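Local coordinates for protein NtrC family transcriptional regulator (Clostridium acetobutylicum ATCC 824, PDB 2Q5C) that is probably the N-terminal sensory (PrpR_N-type) region of a sigma-54-dependent, NtrC-family transcriptional activator that as a whole probably binds ATP and DNA, at residues S4-L9 / E51-I56; A24-F29 / S172-I177; A98-K103 / V146-T151; S136-E141 / Q159-E164. All coordinates share one frame; numbering follows the deposited sequence. Where two conformers were deposited one is given.

Interaction 1: residues S4-L9 / E51-I56; sequences SLKIAL and EVDAII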
loop_
_atom_site.group_PDB
_atom_site.type_symbol
_atom_site.label_atom_id
_atom_site.label_comp_id
_atom_site.label_asym_id
_atom_site.label_seq_id
_atom_site.Cartn_x
_atom_site.Cartn_y
_atom_site.Cartn_z
ATOM N N SER A 4 19.063 11.026 -18.099
ATOM C CA SER A 4 18.845 10.439 -16.771
ATOM C C SER A 4 17.384 10.056 -16.585
ATOM O O SER A 4 16.483 10.817 -16.938
ATOM C CB SER A 4 19.158 11.470 -15.700
ATOM O OG SER A 4 20.460 11.973 -15.797
ATOM N N LEU A 5 17.162 8.873 -16.031
ATOM C CA LEU A 5 15.800 8.491 -15.659
ATOM C C LEU A 5 15.500 8.904 -14.235
ATOM O O LEU A 5 16.361 8.843 -13.370
ATOM C CB LEU A 5 15.606 6.988 -15.822
ATOM C CG LEU A 5 15.832 6.449 -17.247
ATOM C CD1 LEU A 5 15.681 4.925 -17.313
ATOM C CD2 LEU A 5 14.914 7.145 -18.240
ATOM N N LYS A 6 14.253 9.294 -14.024
ATOM C CA LYS A 6 13.787 9.750 -12.707
ATOM C C LYS A 6 12.522 9.008 -12.348
ATOM O O LYS A 6 11.562 8.984 -13.132
ATOM C CB LYS A 6 13.498 11.237 -12.740
ATOM C CG LYS A 6 14.722 12.095 -13.130
ATOM C CD LYS A 6 14.397 13.583 -13.150
ATOM C CE LYS A 6 14.007 14.127 -11.789
ATOM N NZ LYS A 6 13.740 15.600 -11.891
ATOM N N ILE A 7 12.524 8.350 -11.191
ATOM C CA ILE A 7 11.353 7.602 -10.738
ATOM C C ILE A 7 11.014 8.015 -9.332
ATOM O O ILE A 7 11.892 8.016 -8.439
ATOM C CB ILE A 7 11.566 6.074 -10.800
ATOM C CG1 ILE A 7 12.056 5.643 -12.183
ATOM C CG2 ILE A 7 10.274 5.318 -10.395
ATOM C CD1 ILE A 7 12.327 4.149 -12.276
ATOM N N ALA A 8 9.747 8.348 -9.127
ATOM C CA ALA A 8 9.231 8.692 -7.799
ATOM C C ALA A 8 8.545 7.522 -7.145
ATOM O O ALA A 8 7.720 6.869 -7.762
ATOM C CB ALA A 8 8.261 9.844 -7.857
ATOM N N LEU A 9 8.861 7.277 -5.878
ATOM C CA LEU A 9 8.110 6.347 -5.031
ATOM C C LEU A 9 7.313 7.161 -4.056
ATOM O O LEU A 9 7.881 7.991 -3.346
ATOM C CB LEU A 9 9.068 5.391 -4.281
ATOM C CG LEU A 9 8.349 4.550 -3.210
ATOM C CD1 LEU A 9 7.449 3.520 -3.857
ATOM C CD2 LEU A 9 9.404 3.822 -2.384
ATOM N N GLU A 51 8.118 16.247 -14.226
ATOM C CA GLU A 51 9.519 16.214 -13.759
ATOM C C GLU A 51 10.118 14.824 -13.562
ATOM O O GLU A 51 11.294 14.700 -13.219
ATOM C CB GLU A 51 9.673 16.961 -12.434
ATOM C CG GLU A 51 9.159 18.392 -12.428
ATOM C CD GLU A 51 9.191 19.026 -11.046
ATOM O OE1 GLU A 51 9.595 18.376 -10.048
ATOM O OE2 GLU A 51 8.797 20.210 -10.954
ATOM N N VAL A 52 9.311 13.776 -13.725
ATOM C CA VAL A 52 9.786 12.401 -13.565
ATOM C C VAL A 52 9.288 11.528 -14.708
ATOM O O VAL A 52 8.326 11.911 -15.418
ATOM C CB VAL A 52 9.363 11.761 -12.201
ATOM C CG1 VAL A 52 9.827 12.649 -11.047
ATOM C CG2 VAL A 52 7.856 11.538 -12.123
ATOM N N ASP A 53 9.924 10.368 -14.878
ATOM C CA ASP A 53 9.572 9.433 -15.976
ATOM C C ASP A 53 8.490 8.431 -15.570
ATOM O O ASP A 53 7.782 7.899 -16.416
ATOM C CB ASP A 53 10.801 8.684 -16.458
ATOM C CG ASP A 53 11.832 9.606 -17.045
ATOM O OD1 ASP A 53 11.617 10.038 -18.194
ATOM O OD2 ASP A 53 12.816 9.948 -16.368
ATOM N N ALA A 54 8.379 8.137 -14.288
ATOM C CA ALA A 54 7.380 7.185 -13.814
ATOM C C ALA A 54 7.175 7.379 -12.323
ATOM O O ALA A 54 8.038 7.920 -11.650
ATOM C CB ALA A 54 7.844 5.750 -14.071
ATOM N N ILE A 55 6.036 6.894 -11.826
ATOM C CA ILE A 55 5.680 6.906 -10.406
ATOM C C ILE A 55 5.383 5.478 -9.992
ATOM O O ILE A 55 4.747 4.727 -10.752
ATOM C CB ILE A 55 4.513 7.803 -10.137
ATOM C CG1 ILE A 55 4.941 9.252 -10.478
ATOM C CG2 ILE A 55 4.098 7.752 -8.640
ATOM C CD1 ILE A 55 3.804 10.208 -10.636
ATOM N N ILE A 56 5.881 5.076 -8.813
ATOM C CA ILE A 56 5.584 3.790 -8.169
ATOM C C ILE A 56 4.848 4.070 -6.873
ATOM O O ILE A 56 5.205 4.985 -6.104
ATOM C CB ILE A 56 6.887 2.979 -7.894
ATOM C CG1 ILE A 56 7.638 2.632 -9.186
ATOM C CG2 ILE A 56 6.540 1.745 -7.069
ATOM C CD1 ILE A 56 8.999 2.034 -8.976
HETATM O O HOH W 1 14.530 10.858 -18.932
#
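Two neighbouring strands of the four-stranded parallel sheet in the N-terminal alpha/beta lobe, 6-11 and 54-58, meet here, with K6 and D53 opening the pairing and L9 with I56 as its last pair here. The sheet has the 2-1-3-4 strand order of a Rossmann-like half, and the two short strand segments run 26° from exactly parallel. Regular pairing is carried by A8, whose N reaches A54 O at 3.1 Å and whose O receives I56 N at 2.8 Å. Ahead of these bonds the register slips: K6 O takes D53 N at 2.8 Å, with only a weak second bond from A54 N. The D53 side chain then turns back on the same residue. Its CG stands beside its own backbone N (chi1 -63°), which lets OD2 accept K6 N at 2.8 Å through the anti lone pair, so backbone and carboxylate of D53 hold both polar atoms of the K6 main chain. A water lies between S4 O and D53 OD1, within hydrogen-bonding distance of both. On one face of the sheet I7 CG2 meets I56 CD1 at 3.8 Å, and L9 CD1 lies as far from I56 CG2; F20 of helix 14-27 packs over all three residues. I184 of helix 170-187 touches D53 and A54. At the N-terminal end of the pairing, the K6 chain passes E51 with CD and CE against its carbonyl and bends at chi3 (64°), bringing NZ into that carbonyl's plane, 2.9 Å from E51 O.

Interaction 2: residues A24-F29 / S172-I177; sequences ALEKNF and SLRRAI. With SO4 (sulfate ion), chain G.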
loop_
_atom_site.group_PDB
_atom_site.type_symbol
_atom_site.label_atom_id
_atom_site.label_comp_id
_atom_site.label_asym_id
_atom_site.label_seq_id
_atom_site.Cartn_x
_atom_site.Cartn_y
_atom_site.Cartn_z
ATOM N N ALA A 24 18.020 2.514 -6.498
ATOM C CA ALA A 24 18.295 3.469 -7.576
ATOM C C ALA A 24 19.784 3.516 -7.985
ATOM O O ALA A 24 20.124 3.708 -9.148
ATOM C CB ALA A 24 17.786 4.843 -7.195
ATOM N N LEU A 25 20.686 3.303 -7.019
ATOM C CA LEU A 25 22.116 3.176 -7.337
ATOM C C LEU A 25 22.427 1.942 -8.196
ATOM O O LEU A 25 23.224 1.997 -9.139
ATOM C CB LEU A 25 22.951 3.092 -6.062
ATOM C CG LEU A 25 23.104 4.256 -5.107
ATOM C CD1 LEU A 25 24.123 3.840 -4.063
ATOM C CD2 LEU A 25 23.637 5.459 -5.874
ATOM N N GLU A 26 21.767 0.840 -7.858
ATOM C CA GLU A 26 21.961 -0.434 -8.530
ATOM C C GLU A 26 21.387 -0.428 -9.950
ATOM O O GLU A 26 21.887 -1.123 -10.846
ATOM C CB GLU A 26 21.318 -1.534 -7.682
ATOM C CG GLU A 26 21.385 -2.918 -8.274
ATOM C CD GLU A 26 20.616 -3.923 -7.459
ATOM O OE1 GLU A 26 20.608 -3.793 -6.209
ATOM O OE2 GLU A 26 20.042 -4.852 -8.066
ATOM N N LYS A 27 20.325 0.355 -10.152
ATOM C CA LYS A 27 19.651 0.422 -11.436
ATOM C C LYS A 27 19.865 1.742 -12.197
ATOM O O LYS A 27 19.264 1.958 -13.258
ATOM C CB LYS A 27 18.156 0.107 -11.257
ATOM C CG LYS A 27 17.865 -1.209 -10.511
ATOM C CD LYS A 27 18.384 -2.446 -11.234
ATOM C CE LYS A 27 18.022 -3.725 -10.454
ATOM N NZ LYS A 27 18.917 -4.899 -10.740
ATOM N N ASN A 28 20.735 2.595 -11.659
ATOM C CA ASN A 28 21.109 3.876 -12.290
ATOM C C ASN A 28 19.913 4.761 -12.695
ATOM O O ASN A 28 19.747 5.115 -13.857
ATOM C CB ASN A 28 22.103 3.656 -13.462
ATOM C CG ASN A 28 22.773 4.966 -13.933
ATOM O OD1 ASN A 28 23.061 5.870 -13.133
ATOM N ND2 ASN A 28 23.009 5.070 -15.242
ATOM N N PHE A 29 19.054 5.096 -11.734
ATOM C CA PHE A 29 18.048 6.142 -11.956
ATOM C C PHE A 29 18.071 7.073 -10.750
ATOM O O PHE A 29 18.601 6.711 -9.696
ATOM C CB PHE A 29 16.630 5.588 -12.220
ATOM C CG PHE A 29 16.030 4.852 -11.053
ATOM C CD1 PHE A 29 15.337 5.553 -10.071
ATOM C CD2 PHE A 29 16.158 3.466 -10.941
ATOM C CE1 PHE A 29 14.761 4.876 -8.984
ATOM C CE2 PHE A 29 15.592 2.775 -9.855
ATOM C CZ PHE A 29 14.899 3.478 -8.881
ATOM N N SER A 172 9.070 -7.216 -3.922
ATOM C CA SER A 172 7.955 -6.489 -4.532
ATOM C C SER A 172 8.427 -5.138 -5.116
ATOM O O SER A 172 8.021 -4.716 -6.222
ATOM C CB SER A 172 6.853 -6.264 -3.482
ATOM O OG SER A 172 6.197 -7.495 -3.168
ATOM N N LEU A 173 9.296 -4.449 -4.391
ATOM C CA LEU A 173 9.782 -3.161 -4.869
ATOM C C LEU A 173 10.723 -3.340 -6.054
ATOM O O LEU A 173 10.621 -2.578 -7.016
ATOM C CB LEU A 173 10.459 -2.386 -3.733
ATOM C CG LEU A 173 10.957 -0.981 -4.103
ATOM C CD1 LEU A 173 9.821 -0.117 -4.693
ATOM C CD2 LEU A 173 11.551 -0.305 -2.870
ATOM N N ARG A 174 11.591 -4.355 -6.023
ATOM C CA ARG A 174 12.434 -4.644 -7.211
ATOM C C ARG A 174 11.609 -4.940 -8.439
ATOM O O ARG A 174 11.935 -4.449 -9.544
ATOM C CB ARG A 174 13.382 -5.807 -6.921
ATOM C CG ARG A 174 14.490 -5.450 -5.942
ATOM C CD ARG A 174 15.400 -6.668 -5.728
ATOM N NE ARG A 174 16.533 -6.297 -4.901
ATOM C CZ ARG A 174 17.667 -5.791 -5.386
ATOM N NH1 ARG A 174 17.816 -5.603 -6.699
ATOM N NH2 ARG A 174 18.639 -5.471 -4.553
ATOM N N ARG A 175 10.538 -5.722 -8.272
ATOM C CA ARG A 175 9.667 -6.039 -9.415
ATOM C C ARG A 175 9.006 -4.796 -9.966
ATOM O O ARG A 175 8.865 -4.642 -11.188
ATOM C CB ARG A 175 8.602 -7.075 -9.038
ATOM C CG ARG A 175 9.163 -8.456 -8.697
ATOM C CD ARG A 175 8.038 -9.480 -8.622
ATOM N NE ARG A 175 7.262 -9.398 -7.382
ATOM C CZ ARG A 175 7.409 -10.224 -6.345
ATOM N NH1 ARG A 175 8.311 -11.206 -6.395
ATOM N NH2 ARG A 175 6.650 -10.075 -5.260
ATOM N N ALA A 176 8.572 -3.895 -9.083
ATOM C CA ALA A 176 7.926 -2.661 -9.544
ATOM C C ALA A 176 8.906 -1.769 -10.295
ATOM O O ALA A 176 8.546 -1.122 -11.287
ATOM C CB ALA A 176 7.283 -1.915 -8.358
ATOM N N ILE A 177 10.151 -1.728 -9.836
ATOM C CA ILE A 177 11.176 -0.947 -10.529
ATOM C C ILE A 177 11.418 -1.514 -11.910
ATOM O O ILE A 177 11.477 -0.744 -12.873
ATOM C CB ILE A 177 12.477 -0.861 -9.704
ATOM C CG1 ILE A 177 12.240 0.039 -8.486
ATOM C CG2 ILE A 177 13.650 -0.344 -10.550
ATOM C CD1 ILE A 177 13.345 -0.052 -7.444
HETATM S S SO4 G . 16.312 -7.490 -9.491
HETATM O O1 SO4 G . 15.014 -8.156 -9.583
HETATM O O2 SO4 G . 16.165 -6.117 -9.010
HETATM O O3 SO4 G . 17.149 -8.259 -8.571
HETATM O O4 SO4 G . 16.941 -7.440 -10.813
#
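In the conformer of E26 described here (a second was also modelled), E26 and R174 form an end-on, two-nitrogen salt bridge between helices 14-27 and 170-187. NH1 of R174 donates to E26 OE2 at 2.7 Å and NH2 of R174 to E26 OE1 at 3.1 Å, both carboxylate oxygens lying close to the guanidinium plane. The two flat groups are nevertheless turned 35° against each other: OE1 is met on its syn lone pair, whereas NH1 approaches OE2 on the syn side but well out of the carboxylate plane. OE2 has a second donor, K27 NZ, at 2.9 Å; it comes on the anti side, yet from the same face as NH1. A sulfate ion, probably from the crystallisation liquor, completes the cluster, its O2 taking R174 NH1 at 2.9 Å and its O4 taking K27 NZ at 3.2 Å. Two anions thus lie beside the two cationic groups, which should offset the closeness of the lysine and arginine. Further out, R174 is extended from CG to NE, so the guanidinium spans the gap between the helices, and E170, one turn earlier, pairs with its NE. K27 bends at chi2 (-62°), carrying its amine back toward the carboxylate of E26.

Beneath the charges, I177 CG2 touches F29 CE2 at 3.7 Å, the side chains crossing at about a right angle, while A24 CB lies over one face of the phenyl ring. L23 packs on both R174 and I177. Here the first helix of the N-terminal lobe meets the chain's last helix, which returns across the same parallel sheet in an alpha/beta layered fold.

Interaction 3: residues A98-K103 / V146-T151; sequences ALIAYK and VVSGKT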
loop_
_atom_site.group_PDB
_atom_site.type_symbol
_atom_site.label_atom_id
_atom_site.label_comp_id
_atom_site.label_asym_id
_atom_site.label_seq_id
_atom_site.Cartn_x
_atom_site.Cartn_y
_atom_site.Cartn_z
ATOM N N ALA A 98 -10.323 -7.595 12.221
ATOM C CA ALA A 98 -10.934 -7.088 10.988
ATOM C C ALA A 98 -9.835 -6.981 9.951
ATOM O O ALA A 98 -8.807 -6.371 10.231
ATOM C CB ALA A 98 -11.558 -5.714 11.197
ATOM N N LEU A 99 -10.060 -7.565 8.785
ATOM C CA LEU A 99 -9.118 -7.408 7.673
ATOM C C LEU A 99 -9.794 -6.493 6.679
ATOM O O LEU A 99 -10.871 -6.821 6.159
ATOM C CB LEU A 99 -8.862 -8.776 7.063
ATOM C CG LEU A 99 -7.930 -8.816 5.845
ATOM C CD1 LEU A 99 -6.541 -8.329 6.211
ATOM C CD2 LEU A 99 -7.900 -10.255 5.382
ATOM N N ILE A 100 -9.169 -5.346 6.411
ATOM C CA ILE A 100 -9.787 -4.339 5.563
ATOM C C ILE A 100 -9.009 -4.248 4.262
ATOM O O ILE A 100 -7.794 -3.994 4.270
ATOM C CB ILE A 100 -9.897 -2.962 6.264
ATOM C CG1 ILE A 100 -10.775 -3.102 7.527
ATOM C CG2 ILE A 100 -10.455 -1.894 5.293
ATOM C CD1 ILE A 100 -10.996 -1.848 8.316
ATOM N N ALA A 101 -9.688 -4.491 3.155
ATOM C CA ALA A 101 -9.012 -4.459 1.856
ATOM C C ALA A 101 -9.666 -3.459 0.921
ATOM O O ALA A 101 -10.853 -3.174 1.034
ATOM C CB ALA A 101 -9.024 -5.815 1.222
ATOM N N TYR A 102 -8.874 -2.935 -0.009
ATOM C CA TYR A 102 -9.357 -2.040 -1.051
ATOM C C TYR A 102 -9.966 -2.832 -2.194
ATOM O O TYR A 102 -9.270 -3.620 -2.833
ATOM C CB TYR A 102 -8.191 -1.222 -1.610
ATOM C CG TYR A 102 -8.583 -0.145 -2.609
ATOM C CD1 TYR A 102 -9.427 0.885 -2.228
ATOM C CD2 TYR A 102 -8.065 -0.138 -3.915
ATOM C CE1 TYR A 102 -9.776 1.899 -3.097
ATOM C CE2 TYR A 102 -8.437 0.891 -4.815
ATOM C CZ TYR A 102 -9.283 1.898 -4.375
ATOM O OH TYR A 102 -9.676 2.972 -5.174
ATOM N N LYS A 103 -11.261 -2.602 -2.432
ATOM C CA LYS A 103 -12.046 -3.190 -3.545
ATOM C C LYS A 103 -12.249 -4.704 -3.518
ATOM O O LYS A 103 -13.394 -5.168 -3.608
ATOM C CB LYS A 103 -11.565 -2.681 -4.923
ATOM C CG LYS A 103 -11.782 -1.196 -5.088
ATOM C CD LYS A 103 -11.456 -0.660 -6.485
ATOM C CE LYS A 103 -11.768 0.824 -6.567
ATOM N NZ LYS A 103 -11.423 1.469 -7.888
ATOM N N VAL A 146 -7.377 -4.231 13.819
ATOM C CA VAL A 146 -7.562 -4.010 12.380
ATOM C C VAL A 146 -6.241 -4.274 11.634
ATOM O O VAL A 146 -5.195 -3.740 12.028
ATOM C CB VAL A 146 -7.976 -2.555 12.111
ATOM C CG1 VAL A 146 -7.974 -2.238 10.612
ATOM C CG2 VAL A 146 -9.349 -2.292 12.688
ATOM N N VAL A 147 -6.318 -5.075 10.566
ATOM C CA VAL A 147 -5.150 -5.394 9.691
ATOM C C VAL A 147 -5.491 -4.795 8.337
ATOM O O VAL A 147 -6.505 -5.148 7.739
ATOM C CB VAL A 147 -4.985 -6.891 9.563
ATOM C CG1 VAL A 147 -3.816 -7.240 8.621
ATOM C CG2 VAL A 147 -4.736 -7.501 10.908
ATOM N N SER A 148 -4.664 -3.858 7.876
ATOM C CA SER A 148 -4.949 -3.183 6.621
ATOM C C SER A 148 -3.740 -2.377 6.203
ATOM O O SER A 148 -2.662 -2.468 6.799
ATOM C CB SER A 148 -6.161 -2.234 6.788
ATOM O OG SER A 148 -6.719 -1.811 5.538
ATOM N N GLY A 149 -3.933 -1.559 5.177
ATOM C CA GLY A 149 -2.914 -0.571 4.826
ATOM C C GLY A 149 -2.802 0.559 5.836
ATOM O O GLY A 149 -3.667 0.746 6.714
ATOM N N LYS A 150 -1.749 1.350 5.701
ATOM C CA LYS A 150 -1.373 2.335 6.706
ATOM C C LYS A 150 -2.420 3.415 6.971
ATOM O O LYS A 150 -2.612 3.822 8.122
ATOM C CB LYS A 150 -0.026 2.988 6.323
ATOM C CG LYS A 150 0.561 3.943 7.358
ATOM C CD LYS A 150 0.830 3.262 8.684
ATOM C CE LYS A 150 1.981 3.942 9.451
ATOM N NZ LYS A 150 1.739 5.399 9.741
ATOM N N THR A 151 -3.085 3.928 5.938
ATOM C CA THR A 151 -4.070 4.980 6.185
ATOM C C THR A 151 -5.207 4.417 7.039
ATOM O O THR A 151 -5.706 5.075 7.984
ATOM C CB THR A 151 -4.592 5.545 4.873
ATOM O OG1 THR A 151 -3.454 5.914 4.066
ATOM C CG2 THR A 151 -5.453 6.752 5.103
#
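I100 touches both V146 and S148, and its branches show how strand 96-102 pairs with strand 145-148. Its CB lies 3.5 Å from S148 OG, and CG2, pointing opposite the backbone N, remains near the same hydroxyl. The other branch, CG1, stands beside the backbone N (chi1 -61°) and carries CD1 to V146 CG1 at 3.8 Å, where the two side chains cross at a slant. One residue thus meets a polar group near its root and a methyl at its tip.

The main chains pair in parallel register. V147 N binds A98 O at 2.8 Å, and V147 O receives I100 N at 3.0 Å, both bonds nearly straight. At the next position a side chain takes over: S148 OG donates to I100 O at 2.7 Å, from 42° above the carbonyl plane, a buried hydroxyl thereby meeting a buried carbonyl. Its OG lies anti to its own backbone N (chi1 -164°), a turn that brings it to the neighbouring strand. Past S148 the chain leaves the sheet, with G149 at the N-cap of helix 150-158.

L99 CD1 and V147 CG1 meet at 3.8 Å on the other face from A98 and V146. Strands 96-102 and 145-148 are the two central strands of the second four-stranded parallel sheet, flanked by strands 119-125 and 162-165; V138 of helix 131-140 rests on A98 and V146, and V152 of helix 150-158 packs against I100 and V146.

Interaction 4: residues S136-E141 / Q159-E164; sequences SKVKTE and QGLYGE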
loop_
_atom_site.group_PDB
_atom_site.type_symbol
_atom_site.label_atom_id
_atom_site.label_comp_id
_atom_site.label_asym_id
_atom_site.label_seq_id
_atom_site.Cartn_x
_atom_site.Cartn_y
_atom_site.Cartn_z
ATOM N N SER A 136 -15.502 2.932 12.228
ATOM C CA SER A 136 -16.646 2.911 13.159
ATOM C C SER A 136 -17.426 1.626 13.080
ATOM O O SER A 136 -17.842 1.085 14.115
ATOM C CB SER A 136 -17.575 4.091 12.881
ATOM O OG SER A 136 -16.942 5.294 13.285
ATOM N N LYS A 137 -17.640 1.110 11.881
ATOM C CA LYS A 137 -18.331 -0.156 11.733
ATOM C C LYS A 137 -17.594 -1.262 12.473
ATOM O O LYS A 137 -18.199 -2.078 13.144
ATOM C CB LYS A 137 -18.532 -0.525 10.250
ATOM C CG LYS A 137 -19.511 -1.633 10.078
ATOM C CD LYS A 137 -19.737 -1.947 8.612
ATOM C CE LYS A 137 -20.785 -2.987 8.477
ATOM N NZ LYS A 137 -21.057 -3.273 7.033
ATOM N N VAL A 138 -16.273 -1.332 12.323
ATOM C CA VAL A 138 -15.472 -2.314 13.051
ATOM C C VAL A 138 -15.768 -2.312 14.550
ATOM O O VAL A 138 -15.981 -3.386 15.131
ATOM C CB VAL A 138 -13.956 -2.090 12.783
ATOM C CG1 VAL A 138 -13.087 -3.026 13.649
ATOM C CG2 VAL A 138 -13.675 -2.310 11.284
ATOM N N LYS A 139 -15.808 -1.116 15.149
ATOM C CA LYS A 139 -16.039 -0.977 16.597
ATOM C C LYS A 139 -17.387 -1.577 16.918
ATOM O O LYS A 139 -17.535 -2.275 17.916
ATOM C CB LYS A 139 -16.064 0.478 17.059
ATOM C CG LYS A 139 -14.767 1.187 17.019
ATOM C CD LYS A 139 -14.916 2.637 17.456
ATOM C CE LYS A 139 -14.367 2.871 18.858
ATOM N NZ LYS A 139 -13.976 4.313 19.028
ATOM N N THR A 140 -18.395 -1.324 16.070
ATOM C CA THR A 140 -19.747 -1.811 16.365
ATOM C C THR A 140 -19.845 -3.322 16.290
ATOM O O THR A 140 -20.801 -3.933 16.841
ATOM C CB THR A 140 -20.844 -1.196 15.445
ATOM O OG1 THR A 140 -20.722 -1.696 14.090
ATOM C CG2 THR A 140 -20.805 0.290 15.471
ATOM N N GLU A 141 -18.881 -3.954 15.603
ATOM C CA GLU A 141 -18.812 -5.400 15.498
ATOM C C GLU A 141 -18.039 -6.009 16.663
ATOM O O GLU A 141 -17.760 -7.204 16.668
ATOM C CB GLU A 141 -18.170 -5.824 14.156
ATOM C CG GLU A 141 -18.942 -5.419 12.923
ATOM C CD GLU A 141 -20.251 -6.165 12.735
ATOM O OE1 GLU A 141 -20.431 -7.259 13.321
ATOM O OE2 GLU A 141 -21.091 -5.656 11.961
ATOM N N GLN A 159 -9.246 5.797 16.441
ATOM C CA GLN A 159 -10.513 5.428 17.068
ATOM C C GLN A 159 -10.320 4.423 18.237
ATOM O O GLN A 159 -11.290 3.836 18.719
ATOM C CB GLN A 159 -11.551 4.959 16.024
ATOM C CG GLN A 159 -11.966 6.043 14.959
ATOM C CD GLN A 159 -13.266 5.740 14.153
ATOM O OE1 GLN A 159 -14.250 5.179 14.675
ATOM N NE2 GLN A 159 -13.273 6.135 12.860
ATOM N N GLY A 160 -9.075 4.253 18.675
ATOM C CA GLY A 160 -8.746 3.474 19.881
ATOM C C GLY A 160 -8.635 1.979 19.698
ATOM O O GLY A 160 -8.704 1.208 20.669
ATOM N N LEU A 161 -8.426 1.550 18.454
ATOM C CA LEU A 161 -8.230 0.131 18.173
ATOM C C LEU A 161 -6.751 -0.188 17.999
ATOM O O LEU A 161 -5.926 0.711 17.925
ATOM C CB LEU A 161 -8.991 -0.281 16.914
ATOM C CG LEU A 161 -10.474 0.099 16.879
ATOM C CD1 LEU A 161 -11.065 -0.336 15.569
ATOM C CD2 LEU A 161 -11.235 -0.494 18.085
ATOM N N TYR A 162 -6.414 -1.471 17.980
ATOM C CA TYR A 162 -5.058 -1.868 17.590
ATOM C C TYR A 162 -5.015 -1.951 16.064
ATOM O O TYR A 162 -5.966 -2.392 15.440
ATOM C CB TYR A 162 -4.715 -3.230 18.154
ATOM C CG TYR A 162 -4.590 -3.309 19.656
ATOM C CD1 TYR A 162 -3.587 -2.632 20.323
ATOM C CD2 TYR A 162 -5.466 -4.092 20.386
ATOM C CE1 TYR A 162 -3.457 -2.728 21.691
ATOM C CE2 TYR A 162 -5.347 -4.191 21.763
ATOM C CZ TYR A 162 -4.343 -3.497 22.395
ATOM O OH TYR A 162 -4.174 -3.582 23.762
ATOM N N GLY A 163 -3.886 -1.542 15.506
ATOM C CA GLY A 163 -3.693 -1.530 14.040
ATOM C C GLY A 163 -2.411 -2.240 13.685
ATOM O O GLY A 163 -1.357 -2.010 14.295
ATOM N N GLU A 164 -2.492 -3.135 12.714
ATOM C CA GLU A 164 -1.303 -3.808 12.245
ATOM C C GLU A 164 -1.266 -3.631 10.715
ATOM O O GLU A 164 -2.156 -4.105 9.985
ATOM C CB GLU A 164 -1.370 -5.286 12.570
ATOM C CG GLU A 164 -0.124 -6.042 12.090
ATOM C CD GLU A 164 1.078 -5.863 13.008
ATOM O OE1 GLU A 164 0.891 -5.654 14.238
ATOM O OE2 GLU A 164 2.222 -5.935 12.508
#
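The last turns of helix 131-140 face the loop that follows helix 150-158, the closest CA pair being S136 and Q159, 7.7 Å apart. Q159 bridges the gap with both its side chain and its main chain. Its chain is extended beyond CG, bringing the amide to S136, whose OG donates to Q159 OE1 at 3.0 Å, in the carbonyl plane and on a lone pair. The NE2 end of that amide is held by E155 and by T132 O, so both ends have partners and its flip is fixed. K139 sends its amine to Q159 O; NZ sits 2.7 Å from that oxygen, tilted 19° from the carbonyl plane, and CE follows at 3.2 Å from Q159 O.

Q159 directly precedes G160, the C-prime residue (phi 83°) of the Schellman motif closing helix 150-158, in which the backbone N of L161 returns to A156 O. From this reversal the chain enters strand 162-165, an outermost strand of the second parallel sheet. L161 turns its branched end back beneath the polar bonds, CD1 meeting V138 CG1 at 3.9 Å and CD2 approaching K139 CG at 4.1 Å. V138 also rests on I100.

How the interactions relate
The four contacts fall into two lobes, each built on a parallel sheet of 2-1-3-4 order. Interactions 1 and 2 share the first lobe, their centres 11 Å apart: I7 CB lies 3.9 Å from F29 CE1, and I56 CD1 is 3.8 Å from I177 CG1. Although helix 170-187 follows the second lobe in sequence, it packs on the first, so interactions 3 and 4 are nested within the loop closed by interaction 2. These two also touch, through a probable hydrogen bond of 2.8 Å between V146 N and Y162 O. Interactions 1 and 3 have centres 28 Å apart; T151 OG1 joins the lobes by hydrogen bonds to S37 and Q12 of the first, and also binds a glycerol, probably from the crystallisation liquor.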